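PDB 3UTK: lipoprotein outS from Dickeya dadantii, which serves as the pilotin of the type II secretion system, interacting with the secretin OutD in the export of pectate lyases and cellulases across the outer membrane. Local coordinates for residues L93-L96 / S97-Y101; L66-D69 / G70-L73. All blocks are in the same frame, centred on the assembly; numbering follows the deposited sequence.

In the fold
Both contacts are local and lie at the starts of helices within the single chain of this all-helical pilotin, their centres about 13 Å apart. Contact 2 comes first: residues 66-73 lead out of the loop after helix 40-60 and start helix 69-82. Contact 1, residues 93-101, forms the opening turns of the next helix, 94-106. The two starts touch through Leu73, whose CD2 lies 3.6 Å from CG of Pro94, with Leu93 and Ser97 also packed on it. Lys55 of helix 40-60 forms salt bridges with both Asp69 of contact 2 and Glu98 of contact 1, so one lysine ties two successive helix starts of the perpendicular hairpin fold to helix 40-60.

Contact 1 (L93-L96 / S97-Y101); sequences LPQL and SENLY
Leu93 O is gripped twice by Ser97, by the backbone N at 3.0 Å and by OG at 2.7 Å, the two donors coming from opposite faces of the carbonyl plane. The hydroxyl stands 36° out of that plane; a chi1 of -65° keeps OG beside its own backbone N and turns it back toward the preceding turn. Leu93 CD1 lies 3.8 Å from Ser97 OG, and the leucine side chain continues onto Leu73 and Val77 of helix 69-82. Pro94 O takes the N-H of Glu98, whose carboxylate turns away to a salt bridge with Lys55 of helix 40-60. Gln95 O accepts from Asn99 N at 2.9 Å. The Gln95 chain, bent at chi2, brings its amide against that of Asn99, the planes 57° apart. Leu96 O receives Leu100 N at 3.0 Å, while Leu96 CD1 lies 4.2 Å from Leu100 CG in apolar contact one turn on; Leu96 also reaches Ala48. The serine hydroxyl, buried between the helices, thus gives its proton to the carbonyl of Leu93, four residues back, and its polarity is met locally where Val51 and Leu73 pack around it.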
ATOM      1  N   LEU A  93      -7.850   8.443  -1.756  1.00 48.31           N
ATOM      2  CA  LEU A  93      -6.799   7.412  -1.673  1.00 45.01           C
ATOM      3  C   LEU A  93      -5.569   7.759  -0.810  1.00 45.69           C
ATOM      4  O   LEU A  93      -5.172   6.967   0.044  1.00 45.60           O
ATOM      5  CB  LEU A  93      -6.351   6.941  -3.073  1.00 44.12           C
ATOM      6  CG  LEU A  93      -5.272   5.841  -3.069  1.00 44.76           C
ATOM      7  CD1 LEU A  93      -5.725   4.616  -2.283  1.00 43.84           C
ATOM      8  CD2 LEU A  93      -4.844   5.438  -4.486  1.00 43.67           C
ATOM      9  N   PRO A  94      -4.951   8.932  -1.037  1.00 44.99           N
ATOM     10  CA  PRO A  94      -3.740   9.255  -0.263  1.00 44.66           C
ATOM     11  C   PRO A  94      -3.964   9.438   1.247  1.00 42.83           C
ATOM     12  O   PRO A  94      -3.199   8.898   2.048  1.00 44.29           O
ATOM     13  CB  PRO A  94      -3.265  10.570  -0.884  1.00 44.78           C
ATOM     14  CG  PRO A  94      -3.896  10.598  -2.262  1.00 45.89           C
ATOM     15  CD  PRO A  94      -5.225   9.933  -2.086  1.00 47.76           C
ATOM     16  N   GLN A  95      -4.974  10.212   1.634  1.00 45.56           N
ATOM     17  CA  GLN A  95      -5.272  10.373   3.052  1.00 46.00           C
ATOM     18  C   GLN A  95      -5.679   9.049   3.692  1.00 44.62           C
ATOM     19  O   GLN A  95      -5.282   8.749   4.822  1.00 43.03           O
ATOM     20  CB  GLN A  95      -6.370  11.410   3.277  1.00 47.35           C
ATOM     21  CG  GLN A  95      -6.680  11.625   4.754  1.00 51.71           C
ATOM     22  CD  GLN A  95      -5.447  12.024   5.549  1.00 56.86           C
ATOM     23  OE1 GLN A  95      -4.663  12.870   5.119  1.00 59.50           O
ATOM     24  NE2 GLN A  95      -5.264  11.407   6.708  1.00 58.40           N
ATOM     25  N   LEU A  96      -6.472   8.259   2.975  1.00 42.39           N
ATOM     26  CA  LEU A  96      -6.913   6.978   3.513  1.00 40.70           C
ATOM     27  C   LEU A  96      -5.707   6.085   3.769  1.00 37.25           C
ATOM     28  O   LEU A  96      -5.647   5.379   4.776  1.00 37.48           O
ATOM     29  CB  LEU A  96      -7.890   6.281   2.566  1.00 43.51           C
ATOM     30  CG  LEU A  96      -8.302   4.889   3.058  1.00 47.12           C
ATOM     31  CD1 LEU A  96      -8.967   4.976   4.434  1.00 46.83           C
ATOM     32  CD2 LEU A  96      -9.208   4.187   2.067  1.00 47.79           C
ATOM     33  N   SER A  97      -4.745   6.134   2.854  1.00 36.01           N
ATOM     34  CA  SER A  97      -3.529   5.333   2.958  1.00 34.54           C
ATOM     35  C   SER A  97      -2.751   5.672   4.225  1.00 33.86           C
ATOM     36  O   SER A  97      -2.293   4.780   4.946  1.00 33.19           O
ATOM     37  CB  SER A  97      -2.634   5.569   1.739  1.00 34.09           C
ATOM     38  OG  SER A  97      -3.249   5.116   0.549  1.00 36.15           O
ATOM     39  N   GLU A  98      -2.607   6.969   4.486  1.00 34.99           N
ATOM     40  CA  GLU A  98      -1.893   7.442   5.665  1.00 34.73           C
ATOM     41  C   GLU A  98      -2.646   7.061   6.939  1.00 35.20           C
ATOM     42  O   GLU A  98      -2.030   6.665   7.931  1.00 33.49           O
ATOM     43  CB  GLU A  98      -1.662   8.957   5.586  1.00 35.13           C
ATOM     44  CG  GLU A  98      -0.972   9.574   6.805  1.00 36.92           C
ATOM     45  CD  GLU A  98       0.443   9.056   7.037  1.00 39.91           C
ATOM     46  OE1 GLU A  98       1.000   8.388   6.142  1.00 39.22           O
ATOM     47  OE2 GLU A  98       1.003   9.322   8.125  1.00 43.56           O
ATOM     48  N   ASN A  99      -3.972   7.168   6.911  1.00 34.84           N
ATOM     49  CA  ASN A  99      -4.784   6.778   8.071  1.00 34.84           C
ATOM     50  C   ASN A  99      -4.625   5.302   8.424  1.00 32.64           C
ATOM     51  O   ASN A  99      -4.499   4.943   9.595  1.00 33.47           O
ATOM     52  CB  ASN A  99      -6.259   7.100   7.845  1.00 37.93           C
ATOM     53  CG  ASN A  99      -6.541   8.585   7.885  1.00 44.96           C
ATOM     54  OD1 ASN A  99      -7.645   9.031   7.560  1.00 48.31           O
ATOM     55  ND2 ASN A  99      -5.541   9.365   8.281  1.00 44.09           N
ATOM     56  N   LEU A 100      -4.635   4.449   7.402  1.00 28.91           N
ATOM     57  CA  LEU A 100      -4.453   3.012   7.595  1.00 27.07           C
ATOM     58  C   LEU A 100      -3.044   2.684   8.084  1.00 26.49           C
ATOM     59  O   LEU A 100      -2.853   1.767   8.870  1.00 24.62           O
ATOM     60  CB  LEU A 100      -4.747   2.247   6.298  1.00 26.19           C
ATOM     61  CG  LEU A 100      -6.203   2.098   5.848  1.00 25.99           C
ATOM     62  CD1 LEU A 100      -6.253   1.390   4.506  1.00 25.71           C
ATOM     63  CD2 LEU A 100      -7.042   1.346   6.885  1.00 26.01           C
ATOM     64  N   TYR A 101      -2.056   3.436   7.606  1.00 25.55           N
ATOM     65  CA  TYR A 101      -0.687   3.270   8.082  1.00 24.68           C
ATOM     66  C   TYR A 101      -0.623   3.608   9.568  1.00 22.78           C
ATOM     67  O   TYR A 101      -0.057   2.860  10.358  1.00 24.17           O
ATOM     68  CB  TYR A 101       0.287   4.141   7.269  1.00 23.43           C
ATOM     69  CG  TYR A 101       1.661   4.270   7.892  1.00 24.67           C
ATOM     70  CD1 TYR A 101       2.558   3.212   7.864  1.00 23.68           C
ATOM     71  CD2 TYR A 101       2.054   5.447   8.516  1.00 25.01           C
ATOM     72  CE1 TYR A 101       3.808   3.320   8.435  1.00 26.46           C
ATOM     73  CE2 TYR A 101       3.305   5.565   9.090  1.00 26.40           C
ATOM     74  CZ  TYR A 101       4.179   4.497   9.048  1.00 26.86           C
ATOM     75  OH  TYR A 101       5.425   4.601   9.621  1.00 27.52           O
TER

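Contact 2 (L66-D69 / G70-L73); sequences LPDD and GTIL
Asp68 OD1 accepts two hydrogen bonds from Thr71, a capping bond from the backbone N at 2.9 Å and a second from OG1 at 3.1 Å. The N-H arrives nearly along the C-O axis of the carboxylate, whereas the hydroxyl meets the same oxygen from above, 49° out of the carboxylate plane. With chi1 of 56°, Asp68 holds CG between its backbone N and carbonyl carbon, which folds the carboxylate back over the first turn. The N-H groups of the helix start would be expected to favour the charged form of this aspartate. Regular backbone bonds take over at once: Ile72 N binds Asp68 O with an angle of 172° at the hydrogen, and Leu73 N binds Asp69 O at 2.8 Å. The carboxylate of Asp69 instead forms salt bridges to Arg58 and Lys55 of helix 40-60, and Arg58 also bonds to Pro67 O. In the apolar contacts Thr71 serves a second time, with OG1 on the aspartate and CG2, anti to the threonine backbone N, on the proline ring. The side chains of Pro67 and Thr71 cross at about a right angle, Pro67 CG 3.6 Å from Thr71 CG2. Ile72 CG1 is 4.3 Å from Pro67 CG, and both residues reach Met129 of helix 123-131. The whole is an aspartate N-cap at the start of helix 69-82, preceded by a proline packed on the first turn and tied by Asp69 to helix 40-60.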
ATOM      1  N   LEU A  66      12.545   0.501  -1.044  1.00 19.72           N
ATOM      2  CA  LEU A  66      11.243   0.973  -1.501  1.00 19.71           C
ATOM      3  C   LEU A  66      11.232   2.492  -1.640  1.00 20.89           C
ATOM      4  O   LEU A  66      11.939   3.193  -0.909  1.00 21.94           O
ATOM      5  CB  LEU A  66      10.127   0.492  -0.551  1.00 19.94           C
ATOM      6  CG  LEU A  66      10.037  -1.021  -0.362  1.00 22.17           C
ATOM      7  CD1 LEU A  66       8.809  -1.369   0.450  1.00 22.12           C
ATOM      8  CD2 LEU A  66       9.987  -1.748  -1.699  1.00 23.81           C
ATOM      9  N   PRO A  67      10.439   3.006  -2.591  1.00 20.85           N
ATOM     10  CA  PRO A  67      10.390   4.431  -2.934  1.00 23.68           C
ATOM     11  C   PRO A  67       9.450   5.234  -2.044  1.00 24.64           C
ATOM     12  O   PRO A  67       8.858   4.689  -1.108  1.00 24.44           O
ATOM     13  CB  PRO A  67       9.854   4.410  -4.368  1.00 23.61           C
ATOM     14  CG  PRO A  67       8.936   3.233  -4.371  1.00 24.31           C
ATOM     15  CD  PRO A  67       9.605   2.196  -3.497  1.00 22.05           C
ATOM     16  N   ASP A  68       9.312   6.519  -2.350  1.00 27.41           N
ATOM     17  CA  ASP A  68       8.521   7.432  -1.525  1.00 28.60           C
ATOM     18  C   ASP A  68       7.018   7.192  -1.664  1.00 26.63           C
ATOM     19  O   ASP A  68       6.578   6.448  -2.536  1.00 25.15           O
ATOM     20  CB  ASP A  68       8.877   8.889  -1.846  1.00 33.21           C
ATOM     21  CG  ASP A  68       8.697   9.224  -3.310  1.00 37.63           C
ATOM     22  OD1 ASP A  68       7.593   9.000  -3.836  1.00 38.59           O
ATOM     23  OD2 ASP A  68       9.663   9.708  -3.943  1.00 42.25           O
ATOM     24  N   ASP A  69       6.235   7.827  -0.796  1.00 28.62           N
ATOM     25  CA  ASP A  69       4.788   7.637  -0.775  1.00 27.46           C
ATOM     26  C   ASP A  69       4.153   7.927  -2.133  1.00 27.67           C
ATOM     27  O   ASP A  69       3.229   7.233  -2.557  1.00 27.36           O
ATOM     28  CB  ASP A  69       4.138   8.529   0.294  1.00 28.19           C
ATOM     29  CG  ASP A  69       4.592   8.189   1.709  1.00 30.18           C
ATOM     30  OD1 ASP A  69       5.287   7.163   1.909  1.00 30.47           O
ATOM     31  OD2 ASP A  69       4.234   8.952   2.630  1.00 32.69           O
ATOM     32  N   GLY A  70       4.642   8.963  -2.807  1.00 29.37           N
ATOM     33  CA  GLY A  70       4.111   9.347  -4.107  1.00 29.21           C
ATOM     34  C   GLY A  70       4.266   8.232  -5.125  1.00 27.40           C
ATOM     35  O   GLY A  70       3.349   7.954  -5.899  1.00 27.20           O
ATOM     36  N   THR A  71       5.428   7.583  -5.114  1.00 25.23           N
ATOM     37  CA  THR A  71       5.695   6.485  -6.039  1.00 25.28           C
ATOM     38  C   THR A  71       4.866   5.256  -5.685  1.00 23.46           C
ATOM     39  O   THR A  71       4.336   4.583  -6.572  1.00 23.42           O
ATOM     40  CB  THR A  71       7.187   6.100  -6.060  1.00 26.59           C
ATOM     41  OG1 THR A  71       7.975   7.246  -6.403  1.00 31.39           O
ATOM     42  CG2 THR A  71       7.444   4.990  -7.076  1.00 21.86           C
ATOM     43  N   ILE A  72       4.770   4.954  -4.390  1.00 21.99           N
ATOM     44  CA  ILE A  72       3.913   3.869  -3.929  1.00 23.52           C
ATOM     45  C   ILE A  72       2.469   4.104  -4.377  1.00 23.54           C
ATOM     46  O   ILE A  72       1.809   3.189  -4.875  1.00 22.02           O
ATOM     47  CB  ILE A  72       3.978   3.705  -2.393  1.00 23.10           C
ATOM     48  CG1 ILE A  72       5.390   3.305  -1.953  1.00 23.01           C
ATOM     49  CG2 ILE A  72       2.970   2.665  -1.923  1.00 21.74           C
ATOM     50  CD1 ILE A  72       5.574   3.234  -0.422  1.00 23.92           C
ATOM     51  N   LEU A  73       1.983   5.331  -4.204  1.00 24.54           N
ATOM     52  CA  LEU A  73       0.638   5.685  -4.641  1.00 26.11           C
ATOM     53  C   LEU A  73       0.447   5.493  -6.145  1.00 27.45           C
ATOM     54  O   LEU A  73      -0.574   4.964  -6.595  1.00 25.92           O
ATOM     55  CB  LEU A  73       0.325   7.138  -4.286  1.00 30.11           C
ATOM     56  CG  LEU A  73      -1.165   7.406  -4.136  1.00 39.02           C
ATOM     57  CD1 LEU A  73      -1.598   6.901  -2.763  1.00 37.45           C
ATOM     58  CD2 LEU A  73      -1.482   8.890  -4.300  1.00 43.47           C
TER